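Local structure of D-alanyl-D-alanine carboxypeptidase (Streptococcus pneumoniae R6, 1XP4) at residues L28-A33 with D355-G360; T47-Y52 with R178-K183; K242-I247 with D272-T277; K282-G287 with A307-D312. The protein probably removes the terminal D-alanine from peptidoglycan precursors, acting as a serine-type D-Ala-D-Ala carboxypeptidase of the penicillin-binding protein class. All blocks are in the same frame, centred on the assembly; numbering follows the deposited sequence.

Interaction 1 of 4, residues L28-A33 with D355-G360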
loop_
_atom_site.group_PDB
_atom_site.type_symbol
_atom_site.label_atom_id
_atom_site.label_comp_id
_atom_site.label_asym_id
_atom_site.label_seq_id
_atom_site.Cartn_x
_atom_site.Cartn_y
_atom_site.Cartn_z
ATOM N N LEU A 28 1.248 12.948 5.641
ATOM C CA LEU A 28 1.084 13.410 7.014
ATOM C C LEU A 28 2.417 13.633 7.734
ATOM O O LEU A 28 2.517 14.455 8.649
ATOM C CB LEU A 28 0.239 12.401 7.790
ATOM C CG LEU A 28 -1.112 12.051 7.166
ATOM C CD1 LEU A 28 -1.796 10.986 8.006
ATOM C CD2 LEU A 28 -1.975 13.304 7.064
ATOM N N TYR A 29 3.436 12.888 7.325
ATOM C CA TYR A 29 4.755 13.001 7.920
ATOM C C TYR A 29 5.823 12.494 6.966
ATOM O O TYR A 29 5.613 11.536 6.219
ATOM C CB TYR A 29 4.852 12.193 9.207
ATOM C CG TYR A 29 6.227 12.280 9.822
ATOM C CD1 TYR A 29 6.586 13.373 10.597
ATOM C CD2 TYR A 29 7.197 11.323 9.548
ATOM C CE1 TYR A 29 7.875 13.519 11.081
ATOM C CE2 TYR A 29 8.491 11.463 10.026
ATOM C CZ TYR A 29 8.820 12.564 10.791
ATOM O OH TYR A 29 10.092 12.727 11.274
ATOM N N GLU A 30 6.990 13.118 7.017
ATOM C CA GLU A 30 8.060 12.707 6.138
ATOM C C GLU A 30 9.425 13.073 6.697
ATOM O O GLU A 30 9.554 14.019 7.476
ATOM C CB GLU A 30 7.827 13.335 4.754
ATOM C CG GLU A 30 8.954 14.178 4.184
ATOM C CD GLU A 30 9.211 15.453 4.956
ATOM O OE1 GLU A 30 8.238 16.184 5.235
ATOM O OE2 GLU A 30 10.388 15.731 5.277
ATOM N N LYS A 31 10.430 12.291 6.311
ATOM C CA LYS A 31 11.812 12.511 6.717
ATOM C C LYS A 31 12.702 11.829 5.689
ATOM O O LYS A 31 12.792 10.601 5.665
ATOM C CB LYS A 31 12.082 11.922 8.101
ATOM C CG LYS A 31 13.546 11.978 8.481
ATOM C CD LYS A 31 13.797 11.410 9.856
ATOM C CE LYS A 31 15.288 11.264 10.102
ATOM N NZ LYS A 31 15.588 10.767 11.476
ATOM N N ASP A 32 13.352 12.623 4.844
ATOM C CA ASP A 32 14.223 12.093 3.799
ATOM C C ASP A 32 13.447 10.972 3.095
ATOM O O ASP A 32 13.897 9.825 3.021
ATOM C CB ASP A 32 15.512 11.552 4.424
ATOM C CG ASP A 32 16.688 11.568 3.457
ATOM O OD1 ASP A 32 16.512 12.005 2.299
ATOM O OD2 ASP A 32 17.799 11.150 3.854
ATOM N N ALA A 33 12.273 11.321 2.580
ATOM C CA ALA A 33 11.396 10.359 1.917
ATOM C C ALA A 33 11.571 10.221 0.413
ATOM O O ALA A 33 10.871 9.422 -0.204
ATOM C CB ALA A 33 9.929 10.693 2.227
ATOM N N ASP A 355 -2.688 22.874 3.295
ATOM C CA ASP A 355 -1.846 22.432 4.399
ATOM C C ASP A 355 -0.954 21.269 3.929
ATOM O O ASP A 355 -0.898 20.211 4.559
ATOM C CB ASP A 355 -2.756 21.981 5.543
ATOM C CG ASP A 355 -2.036 21.875 6.862
ATOM O OD1 ASP A 355 -0.795 21.809 6.851
ATOM O OD2 ASP A 355 -2.719 21.846 7.908
ATOM N N LEU A 356 -0.250 21.484 2.825
ATOM C CA LEU A 356 0.606 20.462 2.241
ATOM C C LEU A 356 1.874 20.161 3.014
ATOM O O LEU A 356 2.672 21.050 3.292
ATOM C CB LEU A 356 0.973 20.857 0.815
ATOM C CG LEU A 356 -0.243 21.277 -0.013
ATOM C CD1 LEU A 356 0.198 21.615 -1.415
ATOM C CD2 LEU A 356 -1.293 20.163 -0.015
ATOM N N ILE A 357 2.057 18.889 3.345
ATOM C CA ILE A 357 3.228 18.434 4.075
ATOM C C ILE A 357 4.133 17.744 3.062
ATOM O O ILE A 357 3.683 16.872 2.322
ATOM C CB ILE A 357 2.805 17.444 5.178
ATOM C CG1 ILE A 357 1.794 18.135 6.092
ATOM C CG2 ILE A 357 4.021 16.950 5.966
ATOM C CD1 ILE A 357 1.137 17.221 7.052
ATOM N N GLY A 358 5.402 18.131 3.022
ATOM C CA GLY A 358 6.315 17.537 2.060
ATOM C C GLY A 358 5.868 17.934 0.669
ATOM O O GLY A 358 5.732 19.118 0.377
ATOM N N GLN A 359 5.633 16.958 -0.200
ATOM C CA GLN A 359 5.168 17.259 -1.551
ATOM C C GLN A 359 3.638 17.304 -1.523
ATOM O O GLN A 359 2.986 17.394 -2.560
ATOM C CB GLN A 359 5.648 16.189 -2.532
ATOM C CG GLN A 359 7.110 15.849 -2.360
ATOM C CD GLN A 359 7.665 15.053 -3.516
ATOM O OE1 GLN A 359 7.887 15.591 -4.600
ATOM N NE2 GLN A 359 7.890 13.761 -3.297
ATOM N N GLY A 360 3.084 17.239 -0.314
ATOM C CA GLY A 360 1.644 17.286 -0.127
ATOM C C GLY A 360 0.950 15.947 -0.281
ATOM O O GLY A 360 0.436 15.381 0.688
#

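Interaction 2 of 4, residues T47-Y52 with R178-K183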
loop_
_atom_site.group_PDB
_atom_site.type_symbol
_atom_site.label_atom_id
_atom_site.label_comp_id
_atom_site.label_asym_id
_atom_site.label_seq_id
_atom_site.Cartn_x
_atom_site.Cartn_y
_atom_site.Cartn_z
ATOM N N THR A 47 5.977 -7.348 -5.986
ATOM C CA THR A 47 5.827 -8.724 -6.465
ATOM C C THR A 47 4.390 -9.207 -6.351
ATOM O O THR A 47 3.786 -9.671 -7.321
ATOM C CB THR A 47 6.714 -9.695 -5.658
ATOM O OG1 THR A 47 8.098 -9.381 -5.878
ATOM C CG2 THR A 47 6.446 -11.131 -6.075
ATOM N N VAL A 48 3.856 -9.089 -5.145
ATOM C CA VAL A 48 2.500 -9.508 -4.839
ATOM C C VAL A 48 1.434 -8.777 -5.664
ATOM O O VAL A 48 0.343 -9.316 -5.891
ATOM C CB VAL A 48 2.248 -9.336 -3.316
ATOM C CG1 VAL A 48 0.777 -9.166 -3.026
ATOM C CG2 VAL A 48 2.791 -10.553 -2.570
ATOM N N TYR A 49 1.741 -7.561 -6.121
ATOM C CA TYR A 49 0.787 -6.801 -6.928
ATOM C C TYR A 49 0.627 -7.451 -8.289
ATOM O O TYR A 49 -0.465 -7.488 -8.840
ATOM C CB TYR A 49 1.248 -5.364 -7.147
ATOM C CG TYR A 49 0.188 -4.491 -7.785
ATOM C CD1 TYR A 49 -0.767 -3.840 -7.000
ATOM C CD2 TYR A 49 0.130 -4.323 -9.170
ATOM C CE1 TYR A 49 -1.753 -3.032 -7.575
ATOM C CE2 TYR A 49 -0.857 -3.517 -9.759
ATOM C CZ TYR A 49 -1.793 -2.873 -8.954
ATOM O OH TYR A 49 -2.753 -2.054 -9.509
ATOM N N LEU A 50 1.719 -7.953 -8.849
ATOM C CA LEU A 50 1.623 -8.587 -10.150
ATOM C C LEU A 50 0.883 -9.922 -10.040
ATOM O O LEU A 50 0.232 -10.369 -10.990
ATOM C CB LEU A 50 3.022 -8.770 -10.747
ATOM C CG LEU A 50 3.790 -7.459 -10.991
ATOM C CD1 LEU A 50 5.166 -7.761 -11.554
ATOM C CD2 LEU A 50 3.011 -6.570 -11.956
ATOM N N VAL A 51 0.969 -10.539 -8.865
ATOM C CA VAL A 51 0.313 -11.815 -8.605
ATOM C C VAL A 51 -1.202 -11.656 -8.546
ATOM O O VAL A 51 -1.943 -12.477 -9.096
ATOM C CB VAL A 51 0.782 -12.425 -7.275
ATOM C CG1 VAL A 51 0.096 -13.753 -7.054
ATOM C CG2 VAL A 51 2.292 -12.604 -7.284
ATOM N N TYR A 52 -1.665 -10.610 -7.866
ATOM C CA TYR A 52 -3.099 -10.355 -7.781
ATOM C C TYR A 52 -3.597 -9.945 -9.163
ATOM O O TYR A 52 -4.725 -10.260 -9.549
ATOM C CB TYR A 52 -3.402 -9.251 -6.760
ATOM C CG TYR A 52 -3.481 -9.744 -5.330
ATOM C CD1 TYR A 52 -4.564 -10.503 -4.894
ATOM C CD2 TYR A 52 -2.461 -9.478 -4.420
ATOM C CE1 TYR A 52 -4.629 -10.988 -3.580
ATOM C CE2 TYR A 52 -2.515 -9.959 -3.111
ATOM C CZ TYR A 52 -3.601 -10.711 -2.700
ATOM O OH TYR A 52 -3.658 -11.192 -1.415
ATOM N N ARG A 178 0.033 1.974 -1.282
ATOM C CA ARG A 178 -1.287 2.522 -1.550
ATOM C C ARG A 178 -1.974 1.847 -2.733
ATOM O O ARG A 178 -3.126 1.419 -2.623
ATOM C CB ARG A 178 -1.214 4.024 -1.796
ATOM C CG ARG A 178 -2.581 4.663 -1.901
ATOM C CD ARG A 178 -2.503 6.122 -2.343
ATOM N NE ARG A 178 -3.839 6.694 -2.496
ATOM C CZ ARG A 178 -4.253 7.340 -3.581
ATOM N NH1 ARG A 178 -3.437 7.510 -4.611
ATOM N NH2 ARG A 178 -5.496 7.785 -3.650
ATOM N N ASN A 179 -1.280 1.748 -3.861
ATOM C CA ASN A 179 -1.875 1.127 -5.033
ATOM C C ASN A 179 -2.305 -0.308 -4.762
ATOM O O ASN A 179 -3.353 -0.753 -5.235
ATOM C CB ASN A 179 -0.905 1.165 -6.207
ATOM C CG ASN A 179 -0.643 2.567 -6.681
ATOM O OD1 ASN A 179 -1.485 3.442 -6.511
ATOM N ND2 ASN A 179 0.521 2.792 -7.288
ATOM N N LEU A 180 -1.494 -1.030 -3.997
ATOM C CA LEU A 180 -1.820 -2.406 -3.666
ATOM C C LEU A 180 -3.090 -2.487 -2.808
ATOM O O LEU A 180 -4.048 -3.171 -3.172
ATOM C CB LEU A 180 -0.650 -3.071 -2.934
ATOM C CG LEU A 180 -0.932 -4.495 -2.440
ATOM C CD1 LEU A 180 -1.351 -5.369 -3.598
ATOM C CD2 LEU A 180 0.299 -5.057 -1.767
ATOM N N ILE A 181 -3.101 -1.785 -1.676
ATOM C CA ILE A 181 -4.253 -1.807 -0.775
ATOM C C ILE A 181 -5.547 -1.315 -1.420
ATOM O O ILE A 181 -6.613 -1.898 -1.213
ATOM C CB ILE A 181 -3.985 -0.962 0.484
ATOM C CG1 ILE A 181 -2.893 -1.615 1.321
ATOM C CG2 ILE A 181 -5.257 -0.817 1.304
ATOM C CD1 ILE A 181 -2.510 -0.799 2.549
ATOM N N LYS A 182 -5.455 -0.244 -2.197
ATOM C CA LYS A 182 -6.629 0.316 -2.854
ATOM C C LYS A 182 -7.198 -0.558 -3.961
ATOM O O LYS A 182 -8.413 -0.646 -4.112
ATOM C CB LYS A 182 -6.299 1.692 -3.419
ATOM C CG LYS A 182 -6.928 2.831 -2.654
ATOM C CD LYS A 182 -6.335 4.143 -3.103
ATOM C CE LYS A 182 -7.196 5.294 -2.658
ATOM N NZ LYS A 182 -8.541 5.188 -3.278
ATOM N N LYS A 183 -6.323 -1.202 -4.728
ATOM C CA LYS A 183 -6.738 -2.059 -5.837
ATOM C C LYS A 183 -7.049 -3.508 -5.428
ATOM O O LYS A 183 -7.916 -4.159 -6.025
ATOM C CB LYS A 183 -5.657 -2.035 -6.921
ATOM C CG LYS A 183 -5.889 -2.956 -8.103
ATOM C CD LYS A 183 -7.132 -2.590 -8.867
ATOM C CE LYS A 183 -7.321 -3.510 -10.061
ATOM N NZ LYS A 183 -8.673 -3.340 -10.682
#

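Interaction 3 of 4, residues K242-I247 with D272-T277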
loop_
_atom_site.group_PDB
_atom_site.type_symbol
_atom_site.label_atom_id
_atom_site.label_comp_id
_atom_site.label_asym_id
_atom_site.label_seq_id
_atom_site.Cartn_x
_atom_site.Cartn_y
_atom_site.Cartn_z
ATOM N N LYS A 242 -8.575 5.795 14.783
ATOM C CA LYS A 242 -9.541 6.881 14.899
ATOM C C LYS A 242 -10.309 7.088 13.608
ATOM O O LYS A 242 -10.516 8.219 13.168
ATOM C CB LYS A 242 -8.842 8.166 15.311
ATOM C CG LYS A 242 -8.208 8.062 16.674
ATOM C CD LYS A 242 -7.447 9.317 17.027
ATOM C CE LYS A 242 -6.639 9.112 18.297
ATOM N NZ LYS A 242 -5.889 10.349 18.678
ATOM N N GLY A 243 -10.724 5.975 13.009
ATOM C CA GLY A 243 -11.489 6.009 11.776
ATOM C C GLY A 243 -10.726 6.307 10.499
ATOM O O GLY A 243 -11.323 6.327 9.417
HETATM N N MSE A 244 -9.414 6.516 10.609
HETATM C CA MSE A 244 -8.589 6.846 9.448
HETATM C C MSE A 244 -7.514 5.805 9.128
HETATM O O MSE A 244 -6.801 5.331 10.020
HETATM C CB MSE A 244 -7.941 8.215 9.679
HETATM C CG MSE A 244 -6.945 8.673 8.623
HETATM SE SE MSE A 244 -6.275 10.468 9.014
HETATM C CE MSE A 244 -4.777 10.037 10.145
ATOM N N ARG A 245 -7.404 5.455 7.848
ATOM C CA ARG A 245 -6.406 4.483 7.404
ATOM C C ARG A 245 -5.095 5.182 7.074
ATOM O O ARG A 245 -5.041 6.109 6.262
ATOM C CB ARG A 245 -6.891 3.722 6.177
ATOM C CG ARG A 245 -5.907 2.686 5.698
ATOM C CD ARG A 245 -6.612 1.381 5.407
ATOM N NE ARG A 245 -5.902 0.282 6.049
ATOM C CZ ARG A 245 -6.486 -0.820 6.500
ATOM N NH1 ARG A 245 -7.799 -0.981 6.374
ATOM N NH2 ARG A 245 -5.757 -1.748 7.108
ATOM N N VAL A 246 -4.030 4.713 7.705
ATOM C CA VAL A 246 -2.724 5.298 7.515
ATOM C C VAL A 246 -1.742 4.277 6.993
ATOM O O VAL A 246 -1.713 3.141 7.467
ATOM C CB VAL A 246 -2.169 5.847 8.848
ATOM C CG1 VAL A 246 -0.747 6.357 8.650
ATOM C CG2 VAL A 246 -3.070 6.956 9.380
ATOM N N ILE A 247 -0.956 4.680 6.001
ATOM C CA ILE A 247 0.077 3.814 5.464
ATOM C C ILE A 247 1.373 4.388 5.994
ATOM O O ILE A 247 1.638 5.578 5.871
ATOM C CB ILE A 247 0.112 3.799 3.940
ATOM C CG1 ILE A 247 -1.191 3.205 3.401
ATOM C CG2 ILE A 247 1.306 2.967 3.475
ATOM C CD1 ILE A 247 -1.169 2.940 1.909
ATOM N N ASP A 272 1.375 7.877 17.112
ATOM C CA ASP A 272 0.938 8.691 18.240
ATOM C C ASP A 272 0.950 10.137 17.763
ATOM O O ASP A 272 0.085 10.929 18.120
ATOM C CB ASP A 272 1.883 8.543 19.437
ATOM C CG ASP A 272 1.631 7.276 20.238
ATOM O OD1 ASP A 272 0.484 7.060 20.672
ATOM O OD2 ASP A 272 2.588 6.500 20.451
ATOM N N TYR A 273 1.941 10.472 16.947
ATOM C CA TYR A 273 2.064 11.820 16.411
ATOM C C TYR A 273 0.892 12.129 15.501
ATOM O O TYR A 273 0.177 13.119 15.691
ATOM C CB TYR A 273 3.359 11.953 15.612
ATOM C CG TYR A 273 3.443 13.213 14.772
ATOM C CD1 TYR A 273 3.539 14.468 15.368
ATOM C CD2 TYR A 273 3.427 13.147 13.376
ATOM C CE1 TYR A 273 3.618 15.620 14.599
ATOM C CE2 TYR A 273 3.506 14.296 12.598
ATOM C CZ TYR A 273 3.600 15.528 13.216
ATOM O OH TYR A 273 3.657 16.674 12.454
ATOM N N ILE A 274 0.701 11.266 14.511
ATOM C CA ILE A 274 -0.362 11.437 13.528
ATOM C C ILE A 274 -1.766 11.561 14.101
ATOM O O ILE A 274 -2.558 12.385 13.640
ATOM C CB ILE A 274 -0.335 10.288 12.520
ATOM C CG1 ILE A 274 0.974 10.350 11.735
ATOM C CG2 ILE A 274 -1.539 10.367 11.600
ATOM C CD1 ILE A 274 1.253 9.124 10.919
ATOM N N SER A 275 -2.070 10.746 15.105
ATOM C CA SER A 275 -3.389 10.764 15.720
ATOM C C SER A 275 -3.635 11.956 16.631
ATOM O O SER A 275 -4.780 12.361 16.841
ATOM C CB SER A 275 -3.620 9.466 16.483
ATOM O OG SER A 275 -3.683 8.387 15.572
ATOM N N SER A 276 -2.574 12.526 17.181
ATOM C CA SER A 276 -2.755 13.674 18.043
ATOM C C SER A 276 -2.657 14.957 17.213
ATOM O O SER A 276 -3.069 16.020 17.667
ATOM C CB SER A 276 -1.696 13.682 19.146
ATOM O OG SER A 276 -0.414 13.978 18.621
ATOM N N THR A 277 -2.128 14.845 15.993
ATOM C CA THR A 277 -1.946 15.997 15.101
ATOM C C THR A 277 -3.017 16.200 14.026
ATOM O O THR A 277 -3.279 17.326 13.610
ATOM C CB THR A 277 -0.609 15.900 14.354
ATOM O OG1 THR A 277 0.453 15.697 15.292
ATOM C CG2 THR A 277 -0.366 17.170 13.537
#

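Interaction 4 of 4, residues K282-G287 with A307-D312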
loop_
_atom_site.group_PDB
_atom_site.type_symbol
_atom_site.label_atom_id
_atom_site.label_comp_id
_atom_site.label_asym_id
_atom_site.label_seq_id
_atom_site.Cartn_x
_atom_site.Cartn_y
_atom_site.Cartn_z
ATOM N N LYS A 282 -16.072 15.562 9.866
ATOM C CA LYS A 282 -17.121 15.309 8.881
ATOM C C LYS A 282 -17.664 16.648 8.402
ATOM O O LYS A 282 -18.101 17.470 9.208
ATOM C CB LYS A 282 -18.244 14.465 9.498
ATOM C CG LYS A 282 -19.309 13.996 8.504
ATOM C CD LYS A 282 -20.144 12.839 9.055
ATOM C CE LYS A 282 -20.874 13.218 10.336
ATOM N NZ LYS A 282 -21.603 12.064 10.936
ATOM N N ILE A 283 -17.625 16.868 7.089
ATOM C CA ILE A 283 -18.099 18.120 6.510
ATOM C C ILE A 283 -19.478 18.023 5.872
ATOM O O ILE A 283 -20.249 18.979 5.914
ATOM C CB ILE A 283 -17.115 18.670 5.449
ATOM C CG1 ILE A 283 -16.915 17.646 4.329
ATOM C CG2 ILE A 283 -15.802 19.044 6.112
ATOM C CD1 ILE A 283 -16.143 18.181 3.134
ATOM N N VAL A 284 -19.782 16.881 5.266
ATOM C CA VAL A 284 -21.080 16.689 4.636
ATOM C C VAL A 284 -21.674 15.370 5.100
ATOM O O VAL A 284 -20.978 14.361 5.220
ATOM C CB VAL A 284 -20.985 16.693 3.088
ATOM C CG1 VAL A 284 -22.377 16.584 2.473
ATOM C CG2 VAL A 284 -20.308 17.964 2.618
ATOM N N GLN A 285 -22.972 15.400 5.368
ATOM C CA GLN A 285 -23.705 14.242 5.841
ATOM C C GLN A 285 -24.366 13.567 4.654
ATOM O O GLN A 285 -24.805 14.233 3.715
ATOM C CB GLN A 285 -24.778 14.701 6.823
ATOM C CG GLN A 285 -24.988 13.807 8.017
ATOM C CD GLN A 285 -24.634 14.515 9.308
ATOM O OE1 GLN A 285 -24.626 15.752 9.366
ATOM N NE2 GLN A 285 -24.349 13.741 10.359
ATOM N N GLN A 286 -24.438 12.245 4.693
ATOM C CA GLN A 286 -25.068 11.503 3.619
ATOM C C GLN A 286 -26.491 12.012 3.441
ATOM O O GLN A 286 -27.198 12.240 4.421
ATOM C CB GLN A 286 -25.086 10.018 3.960
ATOM C CG GLN A 286 -25.945 9.186 3.041
ATOM C CD GLN A 286 -25.982 7.744 3.471
ATOM O OE1 GLN A 286 -26.359 7.436 4.602
ATOM N NE2 GLN A 286 -25.587 6.846 2.574
ATOM N N GLY A 287 -26.897 12.193 2.187
ATOM C CA GLY A 287 -28.233 12.674 1.879
ATOM C C GLY A 287 -28.316 14.181 1.760
ATOM O O GLY A 287 -29.240 14.716 1.146
ATOM N N ALA A 307 -27.800 17.845 -5.726
ATOM C CA ALA A 307 -26.694 16.926 -5.661
ATOM C C ALA A 307 -26.147 17.016 -4.251
ATOM O O ALA A 307 -25.618 18.009 -3.850
ATOM C CB ALA A 307 -25.628 17.434 -6.630
ATOM N N VAL A 308 -26.180 15.729 -3.950
ATOM C CA VAL A 308 -26.143 15.259 -2.581
ATOM C C VAL A 308 -25.042 14.237 -2.340
ATOM O O VAL A 308 -24.599 13.560 -3.264
ATOM C CB VAL A 308 -27.518 14.645 -2.242
ATOM C CG1 VAL A 308 -27.408 13.752 -1.040
ATOM C CG2 VAL A 308 -28.531 15.746 -1.996
ATOM N N ALA A 309 -24.606 14.126 -1.094
ATOM C CA ALA A 309 -23.598 13.111 -0.714
ATOM C C ALA A 309 -24.239 11.754 -0.509
ATOM O O ALA A 309 -25.264 11.646 0.146
ATOM C CB ALA A 309 -22.944 13.606 0.563
ATOM N N PRO A 310 -23.730 10.664 -1.127
ATOM C CA PRO A 310 -24.576 9.543 -0.746
ATOM C C PRO A 310 -23.718 8.503 -0.017
ATOM O O PRO A 310 -23.823 7.282 -0.153
ATOM C CB PRO A 310 -24.921 8.896 -2.082
ATOM C CG PRO A 310 -23.637 8.950 -2.911
ATOM C CD PRO A 310 -22.935 10.250 -2.301
ATOM N N GLU A 311 -22.852 9.091 0.812
ATOM C CA GLU A 311 -22.112 8.430 1.881
ATOM C C GLU A 311 -21.562 9.575 2.709
ATOM O O GLU A 311 -21.614 10.713 2.304
ATOM C CB GLU A 311 -20.966 7.601 1.336
ATOM C CG GLU A 311 -21.466 6.367 0.577
ATOM C CD GLU A 311 -20.311 5.505 0.091
ATOM O OE1 GLU A 311 -19.170 5.946 0.146
ATOM O OE2 GLU A 311 -20.557 4.356 -0.279
ATOM N N ASP A 312 -21.036 9.281 3.904
ATOM C CA ASP A 312 -20.594 10.433 4.699
ATOM C C ASP A 312 -19.187 10.924 4.213
ATOM O O ASP A 312 -18.276 10.138 4.019
ATOM C CB ASP A 312 -20.521 9.977 6.188
ATOM C CG ASP A 312 -21.843 10.203 6.968
ATOM O OD1 ASP A 312 -22.715 10.856 6.440
ATOM O OD2 ASP A 312 -21.970 9.749 8.102
#

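Interaction 1 of 4, residues L28-A33 with D355-G360
Ile357 of the C-terminal domain sets its branched side chain against the backbone of Leu28, on the edge strand 26-31 of the five-stranded sheet, the close part of the contact. With CG1 beside its own backbone N (chi1 -57°) and CD1 extended beyond it, the delta methyl comes within 3.5 Å of Leu28 O and 3.8 Å of Leu28 CA. The second branch flanks the same carbonyl, CG2 lying 4.0 Å from Leu28 O. The Leu28 side chain itself is turned away, yet it and Ile357 share Phe278 as a neighbour. A classic beta bulge, Leu28 and Tyr29 both facing Ala19, interrupts the strand here.

Toward solvent the fit slackens. Glu30 sends OE1 over the backbone of Gly358, only to stop 4.0 Å from its CA. Gly358 is the second residue of a type II' turn, a position of positive phi that suits glycine, and the turn closes with Gly360 N bonded to Ile357 O at 2.7 Å. Polar ties between the domains lie to the side, from Gly360 to the backbone of Ile27 and from Asp355 O to Lys26 NZ. Between the two segments themselves, then, attraction is essentially van der Waals and carries little directional preference.

Interaction 2 of 4, residues T47-Y52 with R178-K183
Helices 44-57 and 170-183 run in broadly the same direction, their segments 47-52 and 178-183 crossing at 29° with axes 10.2 Å apart and Tyr49 nearest Leu180. Tyr49 spans the gap. Its CG stands anti to the backbone N (chi1 -171°), which sends the ring across to the other helix, where the side chains of Tyr49 and Leu180 slide past one another in opposite directions. The ring offers its edge: CD1 meets Leu180 CD1 at 3.8 Å, and CE1 lies 3.6 Å from Asn179 O, a carbonyl already engaged by Lys183 N within its helix. Farther out, Tyr49 OH rests 3.6 Å from Lys183 CG, the lysine chain crossing the tyrosine at about a right angle.

Both helices belong to the penicillin-recognising fold, in which helix 44-57 follows the predicted nucleophile of an SxxK motif. Val48, one turn beyond Lys44, has its side chain about 5 Å from that of this predicted proton acceptor, and its CG1 touches Leu180 CD2 at 4.3 Å. Tyr52 CD2 approaches Leu180 CD1 at the same distance of 4.3 Å. Trp134 and Tyr184 meet the Tyr49 ring edge-to-face, while Lys183 NZ leads off to a salt bridge with Glu56.

Interaction 3 of 4, residues K242-I247 with D272-T277
The last helix of the chain, 262-277, packs on the central antiparallel sheet, and in its final turns Ile274 and Ser275 meet Met244 and Val246 at the start of strand 244-253 and Lys242 in the turn before it. Ile274 serves both strand residues with different branches. Its CG2 receives the terminal methyl of Met244, modelled as selenomethionine, with CE 3.6 Å from Ile274 CG2. The methionine chain is extended as far as the selenium and then bends (chi3 88°), which turns the methyl toward Ile274; the two side chains cross at about a right angle. The longer branch of Ile274 ends in CD1, 4.1 Å from Val246 CG1. Ala19 on the neighbouring strand 17-21 and Leu28 on the edge strand 26-31 extend this apolar layer.

At the outer end the chemistry changes. Lys242, in the tight turn between strands 234-241 and 244-253, reaches out, extended beyond CG, across the end of the helix at roughly a right angle to its axis. Its CE lies 3.5 Å from Ser275 CB, and NZ gives a weak hydrogen bond of 2.9 Å to Ser275 O. A lysine placed here may help balance the partial negative charge of the helix C-terminus. The hydroxyl of Ser275 finds its partner in Glu241, so two successive residues of the hairpin reach the same serine.

Ile247, its side chain directed to the other side of the strand, contacts helix 170-183. A sheet covered by helices on both faces, with the last helix of the catalytic domain on one of them, is the layered core of the serine penicillin-recognising enzymes.

Interaction 4 of 4, residues K282-G287 with A307-D312
Gly287 and Ala309 supply the straightest of the hydrogen bonds that join segments 282-287 and 307-312. Gly287 N donates to Ala309 O at 2.7 Å with an angle of 178° at the hydrogen, the donor tilted only modestly from the carbonyl plane. The same oxygen also receives a CA-H...O contact from Gln286 CA at 3.5 Å. A second bond binds backbone to side chain: Gln286 N gives its proton to Asp312 OD1 at 2.8 Å, approaching nearly along the C-O axis of the carboxylate. The third is weak. With CG anti to the backbone N (chi1 169°) and the chain extended beyond it, Gln286 follows the other segment far enough for NE2 to reach Pro310 O at 3.3 Å.

Charge pairing is confined to Lys282 and Asp312. The lysine chain bends at chi3 and crosses the aspartate obliquely, leaving NZ 3.7 Å from OD2, a long salt bridge. Asp312 thus divides its oxygens, OD1 holding a backbone N-H and OD2 facing the lysine.

Apolar contact centres on Ala309, whose CB meets Val284 CG1 at 3.6 Å; behind these two stand Met371 and Tyr290 respectively.

Within segment 282-287, Ile283 and Val284 form a classic beta bulge opposite Ile313. The segment 307-312 leaves one small antiparallel sheet and leads directly into strand 313-318 of the other, paired with 278-284. Such short strands joined by hydrogen-bonded loops belong to the beta-rich C-terminal domain of the PBP5 family.

Interactions 1 and 3 meet through Leu28, whose CD1 lies 3.7 Å from Ile274 CG2 and 3.8 Å from Met244 CE. Through the sheet, interaction 3 meets interaction 2, where Ile247 CD1 packs 3.5 Å from Arg178 CA. Interaction 2 alone of the four adjoins the predicted active site; there the side chain of Val48 is also about 7 Å from that of Lys224, the predicted substrate-binding residue. Interaction 4 stands apart within the C-terminal domain, its nearest atoms about 10 Å from those of interaction 3, although helix 262-277 leads directly into strand 278-284. Interaction 1 joins this domain to the catalytic one.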